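Local coordinates for protein beta-fructofuranosidase (Bifidobacterium adolescentis, PDB 6NOB) that probably hydrolyses terminal beta-D-fructofuranosides such as sucrose, as a beta-fructofuranosidase of glycoside hydrolase family 32, at residues Asp84-Gly89 against Arg141-Phe146; Pro175-Pro180 against Ile217-Thr222; Thr239-Leu242 against His248-Val251; Pro270-Gly275 against Lys348-Asn353. All blocks are in the same frame, centred on the assembly; numbering follows the deposited sequence.

Contact 1 (Asp84-Gly89 against Arg141-Phe146); sequences DLLDNG and RYHLFF
Leu86, in the one-turn helix 85-88, lies on the flat guanidinium of Arg141: its CB is 3.8 Å from Arg141 CZ, over the centre of one face. Farther out, the isobutyl group crosses the arginine chain at a slant, with Leu86 CD1 3.6 Å from Arg141 NE. The other methyl approaches His143 obliquely, its CD2 4.2 Å from His143 CE1.

Asp87, next along, takes the edge of the same guanidinium. Its OD1 makes a salt bridge to Arg141 NH2, modelled so short that the exact length is doubtful, and a weak bond to NH1 of 3.1 Å. The carboxylate and guanidinium planes stand 43° apart, so this is not a flat two-oxygen pairing. Arg141 gets there with CG anti to its own carbonyl carbon (chi1 -59°) and a bend in the chain at chi3 of -149°. Leucine on a face and carboxylate at the edge together probably limit how the group can turn. Asp87 OD1 also makes a long, weak ion pair with Arg166.

Asn88 N donates to Asp84 O, and at Gly89 the chain leaves the helix with positive phi.

Strand 141-149 runs between strands 127-138 and 159-165, where His143 ND1 bonds His162 NE2. The helix follows strand 72-80, and Gly89 O is bound by Tyr14 OH.

Contact 2 (Pro175-Pro180 against Ile217-Thr222); sequences PVFLEP and IRLYLT
Thr222 OG1 is gripped twice, by hydrogen bonds to Gln238 OE1 and to the backbone N of Asp269. On the other face of its strand the contact is wholly apolar, with Leu219 and Leu221 pointing toward Phe177 and Leu178. Leu219 and Phe177 reach in from opposite directions, and Leu219 CD1 ends 3.5 Å from Phe177 CE2 and just as near CZ, so one methyl spans the far bond of the ring at an oblique angle. Phe177 presents that end because CG lies opposite the backbone N (chi1 -173°), which carries the ring out from the chain.

One residue on, Leu178 meets Leu221 tip to tip. Leu178 CD1 sits 3.9 Å from Leu221 CD2 and equally far from Leu221 CD1, filling the fork of the opposing isobutyl group. Two consecutive residues can both point at the strand because Phe177 and Leu178 form a classic beta bulge opposite Trp160. Leu219 and Leu221, two apart, present the same face of their strand in the ordinary way. All four side chains are buried, and no hydrogen bond crosses between the segments.

In the five-bladed propeller of this family, the contact packs the loop after strand 172-173, paired to strand 159-165 through the bulge, against strand 216-227 of the next sheet. The bulge is bonded through backbone to Trp160, on which Leu178, Leu219 and Leu221 also pack. Phe145 of strand 141-149 meets the Phe177 ring, while Ala194 of strand 190-202 packs on Leu178 and Leu221.

Contact 3 (Thr239-Leu242 against His248-Val251); sequences TTCL and HVRV
Cys241 lays its sulfur against Val249, with SG 3.5 Å from Val249 CG2. Its chi1 of 60° places SG between the backbone N and the carbonyl carbon, turned to the valine. The same residue also touches the backbone opposite: Cys241 CB is 3.5 Å from both Arg250 O and Val251 O. Val249 brings CG2 up by holding it opposite its own backbone N, and its side chain continues on to Phe177 and Leu178.

The segments run in roughly opposing directions, 136° apart, as the outgoing and returning arms of the turn that links strands 235-243 and 253-256. One direct backbone bond joins them. Arg250 N donates to Leu242 O over 3.0 Å with an N-H...O angle of 143°. At the other edge of the pair the backbones have drawn apart, Leu242 N standing 4.4 Å from Val251 O. A water enters here, 2.6 Å from Val251 O. Regular pairing resumes beyond, where Thr240 bonds to Ser253. Toward the turn His248 heads outward, its NE2 bonded to Glu81 and its ND1 to Asp245.

The chemistry thus divides. Sulfur and one valine methyl make an apolar patch beside Phe177 and Leu178. Along the backbone, a direct N-H...O bond holds one position, while at the next the gap between Leu242 N and Val251 O is bridged by the water, which donates strongly to Val251 O and accepts only weakly from Leu242 N.

Contact 4 (Pro270-Gly275 against Lys348-Asn353); sequences PKVECG and KPLKRN
Leu350 points its side chain at Val272 and Cys274 from the centre of an inverse gamma turn, in the loop that joins strands 337-347 and 357-365 of a propeller blade. Leu350 follows the cis peptide bond before Pro349 by one residue, and its side chain faces the strand. With CG opposite its carbonyl carbon (chi1 -60°) and an extended chi2 of -178°, Leu350 stretches CD1 forward to do all the touching. That methyl is 4.2 Å from Cys274 SG and 4.4 Å from Val272 CG1, a loose apolar contact without any direct hydrogen bond between the segments. Val272 and Cys274, two residues apart, both turn toward the loop. Tyr220 of strand 216-227 packs against Val272 and Leu350, and Ala286 of strand 285-295 against Cys274 and Leu350.

Lys348 heads for the same end of the strand by a polar route. Its NZ donates to a water 2.6 Å away and also bonds Pro283 O. The water lies 2.8 Å from Cys274 O, but it has more acceptors nearby than protons, so that second link is uncertain.

Glu273 extends to the other side of the strand, where OE1 makes a salt bridge with Arg448. Its second oxygen secures the end of the strand: Gly275 N donates to Glu273 OE2 over 2.8 Å, approaching from 36° above the carboxylate plane.

In the fold
Contact 2 touches the other three. Its centre is 6 Å from that of contact 3, where their strands pair directly, Leu221 O lying 2.8 Å from Thr239 N. Toward contact 1, 14 Å away between centres, the Phe145 and Phe177 rings pack together. Toward contact 4, at 15 Å, Tyr220 OH comes within 3.3 Å of Leu350 CB. Contacts 3 and 4 meet through Thr240 CG2 and Arg352 CB, 4.0 Å apart; contacts 1 and 4 do not touch. Pro270 ends an Arg-Asp-Pro sequence that matches the family 32 active-site motif, so this end of contact 4 probably lies near the active site. An ethanediol, probably from crystallisation, lies about 6 Å from the Phe177 side chain.

Contact 1 (Asp84-Gly89 against Arg141-Phe146)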
loop_
_atom_site.group_PDB
_atom_site.type_symbol
_atom_site.label_atom_id
_atom_site.label_comp_id
_atom_site.label_asym_id
_atom_site.label_seq_id
_atom_site.Cartn_x
_atom_site.Cartn_y
_atom_site.Cartn_z
ATOM N N ASP A 84 -24.207 -14.120 0.046
ATOM C CA ASP A 84 -23.867 -12.704 -0.081
ATOM C C ASP A 84 -22.493 -12.418 0.528
ATOM O O ASP A 84 -22.339 -11.617 1.453
ATOM C CB ASP A 84 -24.954 -11.828 0.551
ATOM C CG ASP A 84 -26.321 -12.065 -0.067
ATOM O OD1 ASP A 84 -26.439 -11.971 -1.306
ATOM O OD2 ASP A 84 -27.274 -12.357 0.686
ATOM N N LEU A 85 -21.487 -13.107 -0.017
ATOM C CA LEU A 85 -20.129 -12.987 0.500
ATOM C C LEU A 85 -19.614 -11.556 0.408
ATOM O O LEU A 85 -18.872 -11.105 1.289
ATOM C CB LEU A 85 -19.211 -13.942 -0.264
ATOM C CG LEU A 85 -17.831 -14.263 0.302
ATOM C CD1 LEU A 85 -17.920 -14.594 1.780
ATOM C CD2 LEU A 85 -17.224 -15.418 -0.475
ATOM N N LEU A 86 -20.009 -10.824 -0.638
ATOM C CA LEU A 86 -19.551 -9.449 -0.807
ATOM C C LEU A 86 -20.030 -8.544 0.320
ATOM O O LEU A 86 -19.364 -7.556 0.650
ATOM C CB LEU A 86 -20.038 -8.897 -2.144
ATOM C CG LEU A 86 -19.167 -9.106 -3.375
ATOM C CD1 LEU A 86 -19.870 -8.499 -4.573
ATOM C CD2 LEU A 86 -17.794 -8.486 -3.179
ATOM N N ASP A 87 -21.186 -8.848 0.907
ATOM C CA ASP A 87 -21.739 -8.022 1.972
ATOM C C ASP A 87 -21.369 -8.524 3.358
ATOM O O ASP A 87 -21.157 -7.714 4.268
ATOM C CB ASP A 87 -23.263 -7.952 1.847
ATOM C CG ASP A 87 -23.713 -7.319 0.543
ATOM O OD1 ASP A 87 -23.147 -6.272 0.159
ATOM O OD2 ASP A 87 -24.633 -7.872 -0.097
ATOM N N ASN A 88 -21.289 -9.840 3.545
ATOM C CA ASN A 88 -20.964 -10.392 4.852
ATOM C C ASN A 88 -19.473 -10.587 5.052
ATOM O O ASN A 88 -18.981 -10.427 6.175
ATOM C CB ASN A 88 -21.675 -11.729 5.053
ATOM C CG ASN A 88 -23.172 -11.586 5.056
ATOM O OD1 ASN A 88 -23.749 -11.050 6.000
ATOM N ND2 ASN A 88 -23.815 -12.059 3.995
ATOM N N GLY A 89 -18.748 -10.933 3.994
ATOM C CA GLY A 89 -17.325 -11.175 4.101
ATOM C C GLY A 89 -17.014 -12.475 4.821
ATOM O O GLY A 89 -17.893 -13.235 5.226
ATOM N N ARG A 141 -19.098 -0.861 -5.547
ATOM C CA ARG A 141 -18.208 -1.057 -4.414
ATOM C C ARG A 141 -16.780 -0.678 -4.779
ATOM O O ARG A 141 -16.355 -0.819 -5.930
ATOM C CB ARG A 141 -18.239 -2.509 -3.929
ATOM C CG ARG A 141 -19.610 -3.005 -3.506
ATOM C CD ARG A 141 -19.566 -4.493 -3.202
ATOM N NE ARG A 141 -20.834 -5.155 -3.486
ATOM C CZ ARG A 141 -21.724 -5.488 -2.557
ATOM N NH1 ARG A 141 -22.855 -6.089 -2.905
ATOM N NH2 ARG A 141 -21.482 -5.221 -1.279
ATOM N N TYR A 142 -16.044 -0.188 -3.783
ATOM C CA TYR A 142 -14.611 0.036 -3.915
ATOM C C TYR A 142 -13.875 -1.239 -3.529
ATOM O O TYR A 142 -14.154 -1.829 -2.480
ATOM C CB TYR A 142 -14.150 1.195 -3.031
ATOM C CG TYR A 142 -14.853 2.505 -3.308
ATOM C CD1 TYR A 142 -14.458 3.317 -4.361
ATOM C CD2 TYR A 142 -15.908 2.930 -2.511
ATOM C CE1 TYR A 142 -15.094 4.516 -4.616
ATOM C CE2 TYR A 142 -16.551 4.129 -2.758
ATOM C CZ TYR A 142 -16.139 4.916 -3.813
ATOM O OH TYR A 142 -16.773 6.109 -4.067
ATOM N N HIS A 143 -12.941 -1.661 -4.373
ATOM C CA HIS A 143 -12.218 -2.909 -4.182
ATOM C C HIS A 143 -10.764 -2.618 -3.853
ATOM O O HIS A 143 -10.094 -1.872 -4.575
ATOM C CB HIS A 143 -12.313 -3.796 -5.424
ATOM C CG HIS A 143 -13.604 -4.546 -5.527
ATOM N ND1 HIS A 143 -13.721 -5.877 -5.190
ATOM C CD2 HIS A 143 -14.839 -4.146 -5.912
ATOM C CE1 HIS A 143 -14.969 -6.268 -5.374
ATOM N NE2 HIS A 143 -15.668 -5.237 -5.811
ATOM N N LEU A 144 -10.283 -3.213 -2.767
ATOM C CA LEU A 144 -8.904 -3.069 -2.322
ATOM C C LEU A 144 -8.267 -4.451 -2.272
ATOM O O LEU A 144 -8.636 -5.281 -1.432
ATOM C CB LEU A 144 -8.842 -2.387 -0.957
ATOM C CG LEU A 144 -7.501 -2.398 -0.224
ATOM C CD1 LEU A 144 -6.434 -1.684 -1.037
ATOM C CD2 LEU A 144 -7.659 -1.754 1.141
ATOM N N PHE A 145 -7.334 -4.706 -3.180
ATOM C CA PHE A 145 -6.462 -5.866 -3.089
ATOM C C PHE A 145 -5.136 -5.434 -2.477
ATOM O O PHE A 145 -4.809 -4.244 -2.434
ATOM C CB PHE A 145 -6.233 -6.506 -4.463
ATOM C CG PHE A 145 -7.501 -6.921 -5.166
ATOM C CD1 PHE A 145 -8.226 -6.010 -5.921
ATOM C CD2 PHE A 145 -7.959 -8.228 -5.084
ATOM C CE1 PHE A 145 -9.386 -6.395 -6.570
ATOM C CE2 PHE A 145 -9.119 -8.618 -5.732
ATOM C CZ PHE A 145 -9.832 -7.702 -6.475
ATOM N N PHE A 146 -4.369 -6.407 -1.991
ATOM C CA PHE A 146 -3.105 -6.045 -1.368
ATOM C C PHE A 146 -2.150 -7.227 -1.339
ATOM O O PHE A 146 -2.561 -8.382 -1.196
ATOM C CB PHE A 146 -3.307 -5.498 0.051
ATOM C CG PHE A 146 -4.141 -6.375 0.943
ATOM C CD1 PHE A 146 -5.517 -6.209 1.013
ATOM C CD2 PHE A 146 -3.546 -7.350 1.732
ATOM C CE1 PHE A 146 -6.287 -7.008 1.843
ATOM C CE2 PHE A 146 -4.306 -8.149 2.569
ATOM C CZ PHE A 146 -5.679 -7.980 2.623
#

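Contact 2 (Pro175-Pro180 against Ile217-Thr222)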
loop_
_atom_site.group_PDB
_atom_site.type_symbol
_atom_site.label_atom_id
_atom_site.label_comp_id
_atom_site.label_asym_id
_atom_site.label_seq_id
_atom_site.Cartn_x
_atom_site.Cartn_y
_atom_site.Cartn_z
ATOM N N PRO A 175 -12.177 -13.460 0.672
ATOM C CA PRO A 175 -11.177 -14.535 0.641
ATOM C C PRO A 175 -9.910 -14.124 -0.096
ATOM O O PRO A 175 -9.894 -13.193 -0.906
ATOM C CB PRO A 175 -11.893 -15.671 -0.099
ATOM C CG PRO A 175 -13.334 -15.374 0.053
ATOM C CD PRO A 175 -13.437 -13.882 0.035
ATOM N N VAL A 176 -8.829 -14.852 0.204
ATOM C CA VAL A 176 -7.560 -14.639 -0.483
ATOM C C VAL A 176 -7.761 -14.823 -1.979
ATOM O O VAL A 176 -8.378 -15.797 -2.429
ATOM C CB VAL A 176 -6.488 -15.590 0.070
ATOM C CG1 VAL A 176 -5.270 -15.619 -0.843
ATOM C CG2 VAL A 176 -6.090 -15.168 1.475
ATOM N N PHE A 177 -7.237 -13.879 -2.761
ATOM C CA PHE A 177 -7.565 -13.747 -4.175
ATOM C C PHE A 177 -6.566 -14.441 -5.095
ATOM O O PHE A 177 -6.961 -15.271 -5.920
ATOM C CB PHE A 177 -7.672 -12.262 -4.533
ATOM C CG PHE A 177 -8.165 -12.011 -5.921
ATOM C CD1 PHE A 177 -9.485 -12.273 -6.254
ATOM C CD2 PHE A 177 -7.316 -11.510 -6.892
ATOM C CE1 PHE A 177 -9.947 -12.044 -7.531
ATOM C CE2 PHE A 177 -7.773 -11.277 -8.172
ATOM C CZ PHE A 177 -9.092 -11.543 -8.492
ATOM N N LEU A 178 -5.281 -14.109 -4.986
ATOM C CA LEU A 178 -4.233 -14.751 -5.768
ATOM C C LEU A 178 -3.174 -15.310 -4.830
ATOM O O LEU A 178 -3.028 -14.863 -3.691
ATOM C CB LEU A 178 -3.593 -13.781 -6.769
ATOM C CG LEU A 178 -4.416 -13.480 -8.023
ATOM C CD1 LEU A 178 -3.947 -12.188 -8.666
ATOM C CD2 LEU A 178 -4.330 -14.636 -9.007
ATOM N N GLU A 179 -2.433 -16.295 -5.321
ATOM C CA GLU A 179 -1.510 -17.070 -4.505
ATOM C C GLU A 179 -0.220 -17.288 -5.269
ATOM O O GLU A 179 -0.174 -17.112 -6.493
ATOM C CB GLU A 179 -2.144 -18.409 -4.105
ATOM C CG GLU A 179 -3.371 -18.236 -3.227
ATOM C CD GLU A 179 -3.957 -19.545 -2.753
ATOM O OE1 GLU A 179 -3.341 -20.605 -2.989
ATOM O OE2 GLU A 179 -5.042 -19.511 -2.136
ATOM N N PRO A 180 0.867 -17.656 -4.579
ATOM C CA PRO A 180 2.140 -17.886 -5.268
ATOM C C PRO A 180 2.041 -19.030 -6.264
ATOM O O PRO A 180 1.188 -19.913 -6.152
ATOM C CB PRO A 180 3.109 -18.235 -4.131
ATOM C CG PRO A 180 2.498 -17.651 -2.916
ATOM C CD PRO A 180 1.016 -17.766 -3.115
ATOM N N ILE A 217 -13.823 -7.418 -13.313
ATOM C CA ILE A 217 -12.579 -6.688 -13.093
ATOM C C ILE A 217 -11.470 -7.442 -13.808
ATOM O O ILE A 217 -11.252 -8.632 -13.542
ATOM C CB ILE A 217 -12.249 -6.550 -11.598
ATOM C CG1 ILE A 217 -13.414 -5.956 -10.812
ATOM C CG2 ILE A 217 -10.994 -5.709 -11.406
ATOM C CD1 ILE A 217 -13.214 -6.048 -9.308
ATOM N N ARG A 218 -10.765 -6.767 -14.707
ATOM C CA ARG A 218 -9.553 -7.319 -15.292
ATOM C C ARG A 218 -8.348 -6.784 -14.532
ATOM O O ARG A 218 -8.185 -5.568 -14.389
ATOM C CB ARG A 218 -9.428 -6.987 -16.780
ATOM C CG ARG A 218 -8.171 -7.585 -17.403
ATOM C CD ARG A 218 -8.241 -7.675 -18.920
ATOM N NE ARG A 218 -9.237 -8.636 -19.390
ATOM C CZ ARG A 218 -9.090 -9.957 -19.344
ATOM N NH1 ARG A 218 -7.988 -10.491 -18.827
ATOM N NH2 ARG A 218 -10.050 -10.747 -19.805
ATOM N N LEU A 219 -7.514 -7.693 -14.045
ATOM C CA LEU A 219 -6.315 -7.337 -13.307
ATOM C C LEU A 219 -5.090 -7.607 -14.160
ATOM O O LEU A 219 -5.048 -8.588 -14.909
ATOM C CB LEU A 219 -6.234 -8.117 -11.996
ATOM C CG LEU A 219 -7.494 -7.803 -11.192
ATOM C CD1 LEU A 219 -8.243 -9.072 -10.826
ATOM C CD2 LEU A 219 -7.162 -6.968 -9.971
ATOM N N TYR A 220 -4.112 -6.711 -14.065
ATOM C CA TYR A 220 -2.793 -6.893 -14.658
ATOM C C TYR A 220 -1.781 -6.841 -13.525
ATOM O O TYR A 220 -1.714 -5.842 -12.804
ATOM C CB TYR A 220 -2.493 -5.809 -15.697
ATOM C CG TYR A 220 -3.393 -5.840 -16.913
ATOM C CD1 TYR A 220 -3.031 -6.564 -18.043
ATOM C CD2 TYR A 220 -4.593 -5.136 -16.939
ATOM C CE1 TYR A 220 -3.841 -6.596 -19.161
ATOM C CE2 TYR A 220 -5.413 -5.163 -18.055
ATOM C CZ TYR A 220 -5.029 -5.894 -19.163
ATOM O OH TYR A 220 -5.831 -5.929 -20.282
ATOM N N LEU A 221 -1.006 -7.911 -13.358
ATOM C CA LEU A 221 -0.109 -8.022 -12.217
ATOM C C LEU A 221 1.231 -8.593 -12.652
ATOM O O LEU A 221 1.390 -9.105 -13.764
ATOM C CB LEU A 221 -0.713 -8.892 -11.107
ATOM C CG LEU A 221 -0.885 -10.377 -11.438
ATOM C CD1 LEU A 221 -0.483 -11.239 -10.251
ATOM C CD2 LEU A 221 -2.318 -10.670 -11.851
ATOM N N THR A 222 2.201 -8.504 -11.747
ATOM C CA THR A 222 3.532 -9.056 -11.951
ATOM C C THR A 222 3.635 -10.416 -11.277
ATOM O O THR A 222 3.226 -10.574 -10.122
ATOM C CB THR A 222 4.607 -8.124 -11.388
ATOM O OG1 THR A 222 4.629 -6.911 -12.145
ATOM C CG2 THR A 222 5.983 -8.787 -11.449
#

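Contact 3 (Thr239-Leu242 against His248-Val251)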
loop_
_atom_site.group_PDB
_atom_site.type_symbol
_atom_site.label_atom_id
_atom_site.label_comp_id
_atom_site.label_asym_id
_atom_site.label_seq_id
_atom_site.Cartn_x
_atom_site.Cartn_y
_atom_site.Cartn_z
ATOM N N THR A 239 1.030 -10.572 -16.157
ATOM C CA THR A 239 -0.060 -11.480 -16.490
ATOM C C THR A 239 -1.396 -10.775 -16.284
ATOM O O THR A 239 -1.471 -9.675 -15.731
ATOM C CB THR A 239 -0.005 -12.761 -15.643
ATOM O OG1 THR A 239 -0.346 -12.455 -14.285
ATOM C CG2 THR A 239 1.390 -13.372 -15.679
ATOM N N THR A 240 -2.467 -11.424 -16.736
ATOM C CA THR A 240 -3.814 -10.897 -16.582
ATOM C C THR A 240 -4.746 -11.996 -16.092
ATOM O O THR A 240 -4.489 -13.187 -16.286
ATOM C CB THR A 240 -4.360 -10.299 -17.896
ATOM O OG1 THR A 240 -5.490 -9.468 -17.609
ATOM C CG2 THR A 240 -4.789 -11.395 -18.861
ATOM N N CYS A 241 -5.829 -11.576 -15.443
ATOM C CA CYS A 241 -6.877 -12.484 -14.998
ATOM C C CYS A 241 -8.122 -11.663 -14.699
ATOM O O CYS A 241 -8.069 -10.433 -14.606
ATOM C CB CYS A 241 -6.436 -13.315 -13.782
ATOM S SG CYS A 241 -5.991 -12.388 -12.305
ATOM N N LEU A 242 -9.249 -12.355 -14.575
ATOM C CA LEU A 242 -10.537 -11.711 -14.373
ATOM C C LEU A 242 -11.092 -12.039 -12.998
ATOM O O LEU A 242 -10.940 -13.162 -12.508
ATOM C CB LEU A 242 -11.555 -12.146 -15.427
ATOM C CG LEU A 242 -11.409 -11.571 -16.829
ATOM C CD1 LEU A 242 -12.479 -12.165 -17.728
ATOM C CD2 LEU A 242 -11.519 -10.059 -16.784
ATOM N N HIS A 248 -14.079 -14.175 -6.591
ATOM C CA HIS A 248 -13.193 -15.248 -7.020
ATOM C C HIS A 248 -12.408 -14.865 -8.269
ATOM O O HIS A 248 -12.896 -14.134 -9.134
ATOM C CB HIS A 248 -13.989 -16.525 -7.288
ATOM C CG HIS A 248 -14.810 -16.978 -6.124
ATOM N ND1 HIS A 248 -16.145 -16.664 -5.989
ATOM C CD2 HIS A 248 -14.485 -17.721 -5.039
ATOM C CE1 HIS A 248 -16.608 -17.195 -4.871
ATOM N NE2 HIS A 248 -15.622 -17.842 -4.277
ATOM N N VAL A 249 -11.173 -15.387 -8.359
ATOM C CA VAL A 249 -10.315 -15.164 -9.518
ATOM C C VAL A 249 -10.534 -16.284 -10.523
ATOM O O VAL A 249 -10.918 -17.405 -10.171
ATOM C CB VAL A 249 -8.830 -15.060 -9.104
ATOM C CG1 VAL A 249 -8.258 -16.431 -8.764
ATOM C CG2 VAL A 249 -8.018 -14.404 -10.205
ATOM N N ARG A 250 -10.297 -15.974 -11.791
ATOM C CA ARG A 250 -10.346 -16.940 -12.880
ATOM C C ARG A 250 -8.972 -17.016 -13.550
ATOM O O ARG A 250 -7.998 -16.423 -13.077
ATOM C CB ARG A 250 -11.457 -16.578 -13.868
ATOM C CG ARG A 250 -12.846 -16.845 -13.319
ATOM C CD ARG A 250 -12.949 -18.272 -12.800
ATOM N NE ARG A 250 -14.291 -18.593 -12.326
ATOM C CZ ARG A 250 -14.733 -19.829 -12.117
ATOM N NH1 ARG A 250 -13.941 -20.868 -12.342
ATOM N NH2 ARG A 250 -15.971 -20.025 -11.686
ATOM N N VAL A 251 -8.916 -17.727 -14.681
ATOM C CA VAL A 251 -7.647 -18.200 -15.225
ATOM C C VAL A 251 -6.698 -17.036 -15.496
ATOM O O VAL A 251 -7.108 -15.956 -15.945
ATOM C CB VAL A 251 -7.897 -19.036 -16.493
ATOM C CG1 VAL A 251 -8.709 -18.249 -17.511
ATOM C CG2 VAL A 251 -6.582 -19.526 -17.093
HETATM O O HOH W 1 -9.414 -14.857 -16.390
#

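Contact 4 (Pro270-Gly275 against Lys348-Asn353)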
loop_
_atom_site.group_PDB
_atom_site.type_symbol
_atom_site.label_atom_id
_atom_site.label_comp_id
_atom_site.label_asym_id
_atom_site.label_seq_id
_atom_site.Cartn_x
_atom_site.Cartn_y
_atom_site.Cartn_z
ATOM N N PRO A 270 2.577 -3.383 -13.081
ATOM C CA PRO A 270 1.915 -2.756 -14.231
ATOM C C PRO A 270 0.708 -1.943 -13.799
ATOM O O PRO A 270 -0.085 -2.372 -12.958
ATOM C CB PRO A 270 1.495 -3.950 -15.093
ATOM C CG PRO A 270 1.296 -5.053 -14.102
ATOM C CD PRO A 270 2.344 -4.839 -13.040
ATOM N N LYS A 271 0.572 -0.758 -14.390
ATOM C CA LYS A 271 -0.559 0.130 -14.135
ATOM C C LYS A 271 -1.172 0.498 -15.480
ATOM O O LYS A 271 -0.524 1.151 -16.302
ATOM C CB LYS A 271 -0.120 1.374 -13.363
ATOM C CG LYS A 271 -1.027 1.733 -12.195
ATOM C CD LYS A 271 -2.429 2.056 -12.677
ATOM C CE LYS A 271 -3.357 2.367 -11.520
ATOM N NZ LYS A 271 -4.739 2.659 -12.000
ATOM N N VAL A 272 -2.412 0.073 -15.705
ATOM C CA VAL A 272 -3.087 0.243 -16.987
ATOM C C VAL A 272 -4.090 1.383 -16.849
ATOM O O VAL A 272 -5.013 1.315 -16.028
ATOM C CB VAL A 272 -3.769 -1.059 -17.437
ATOM C CG1 VAL A 272 -4.464 -0.874 -18.780
ATOM C CG2 VAL A 272 -2.752 -2.187 -17.524
ATOM N N GLU A 273 -3.906 2.432 -17.646
ATOM C CA GLU A 273 -4.729 3.634 -17.588
ATOM C C GLU A 273 -5.489 3.772 -18.897
ATOM O O GLU A 273 -4.880 3.792 -19.970
ATOM C CB GLU A 273 -3.875 4.876 -17.341
ATOM C CG GLU A 273 -4.644 6.182 -17.475
ATOM C CD GLU A 273 -5.803 6.282 -16.502
ATOM O OE1 GLU A 273 -5.643 5.851 -15.338
ATOM O OE2 GLU A 273 -6.874 6.788 -16.901
ATOM N N CYS A 274 -6.812 3.890 -18.810
ATOM C CA CYS A 274 -7.642 3.914 -20.003
ATOM C C CYS A 274 -8.322 5.250 -20.247
ATOM O O CYS A 274 -8.909 5.432 -21.317
ATOM C CB CYS A 274 -8.706 2.807 -19.926
ATOM S SG CYS A 274 -8.014 1.153 -19.970
ATOM N N GLY A 275 -8.245 6.188 -19.303
ATOM C CA GLY A 275 -9.021 7.408 -19.392
ATOM C C GLY A 275 -8.251 8.660 -19.761
ATOM O O GLY A 275 -8.741 9.770 -19.532
ATOM N N LYS A 348 -7.835 -1.781 -27.698
ATOM C CA LYS A 348 -9.053 -2.220 -27.041
ATOM C C LYS A 348 -9.974 -2.911 -28.050
ATOM O O LYS A 348 -9.937 -2.604 -29.245
ATOM C CB LYS A 348 -9.764 -1.033 -26.396
ATOM C CG LYS A 348 -8.970 -0.391 -25.267
ATOM C CD LYS A 348 -9.620 0.892 -24.773
ATOM C CE LYS A 348 -9.580 1.982 -25.833
ATOM N NZ LYS A 348 -10.024 3.297 -25.290
ATOM N N PRO A 349 -10.808 -3.867 -27.597
ATOM C CA PRO A 349 -10.990 -4.376 -26.230
ATOM C C PRO A 349 -9.782 -5.124 -25.679
ATOM O O PRO A 349 -8.978 -5.659 -26.440
ATOM C CB PRO A 349 -12.182 -5.328 -26.367
ATOM C CG PRO A 349 -12.160 -5.748 -27.796
ATOM C CD PRO A 349 -11.713 -4.534 -28.551
ATOM N N LEU A 350 -9.670 -5.161 -24.353
ATOM C CA LEU A 350 -8.506 -5.748 -23.692
ATOM C C LEU A 350 -8.717 -7.242 -23.441
ATOM O O LEU A 350 -8.649 -7.733 -22.315
ATOM C CB LEU A 350 -8.205 -5.002 -22.397
ATOM C CG LEU A 350 -7.892 -3.511 -22.543
ATOM C CD1 LEU A 350 -7.568 -2.888 -21.197
ATOM C CD2 LEU A 350 -6.749 -3.293 -23.527
ATOM N N LYS A 351 -8.988 -7.965 -24.526
ATOM C CA LYS A 351 -9.058 -9.420 -24.463
ATOM C C LYS A 351 -7.729 -9.984 -23.975
ATOM O O LYS A 351 -6.663 -9.412 -24.223
ATOM C CB LYS A 351 -9.396 -10.003 -25.836
ATOM C CG LYS A 351 -10.814 -9.735 -26.306
ATOM C CD LYS A 351 -10.978 -10.094 -27.776
ATOM C CE LYS A 351 -10.730 -11.577 -28.021
ATOM N NZ LYS A 351 -9.894 -11.806 -29.230
ATOM N N ARG A 352 -7.792 -11.124 -23.282
ATOM C CA ARG A 352 -6.592 -11.683 -22.662
ATOM C C ARG A 352 -5.478 -11.965 -23.663
ATOM O O ARG A 352 -4.308 -12.014 -23.265
ATOM C CB ARG A 352 -6.934 -12.964 -21.898
ATOM C CG ARG A 352 -7.115 -14.184 -22.782
ATOM C CD ARG A 352 -7.729 -15.349 -22.017
ATOM N NE ARG A 352 -8.165 -16.406 -22.926
ATOM C CZ ARG A 352 -9.246 -17.154 -22.734
ATOM N NH1 ARG A 352 -10.001 -16.961 -21.657
ATOM N NH2 ARG A 352 -9.575 -18.089 -23.620
ATOM N N ASN A 353 -5.799 -12.129 -24.945
ATOM C CA ASN A 353 -4.809 -12.527 -25.938
ATOM C C ASN A 353 -4.379 -11.390 -26.859
ATOM O O ASN A 353 -3.713 -11.647 -27.865
ATOM C CB ASN A 353 -5.337 -13.698 -26.771
ATOM C CG ASN A 353 -6.645 -13.379 -27.468
ATOM O OD1 ASN A 353 -7.123 -12.246 -27.428
ATOM N ND2 ASN A 353 -7.230 -14.382 -28.116
HETATM O O HOH W 2 -8.159 4.053 -23.663
#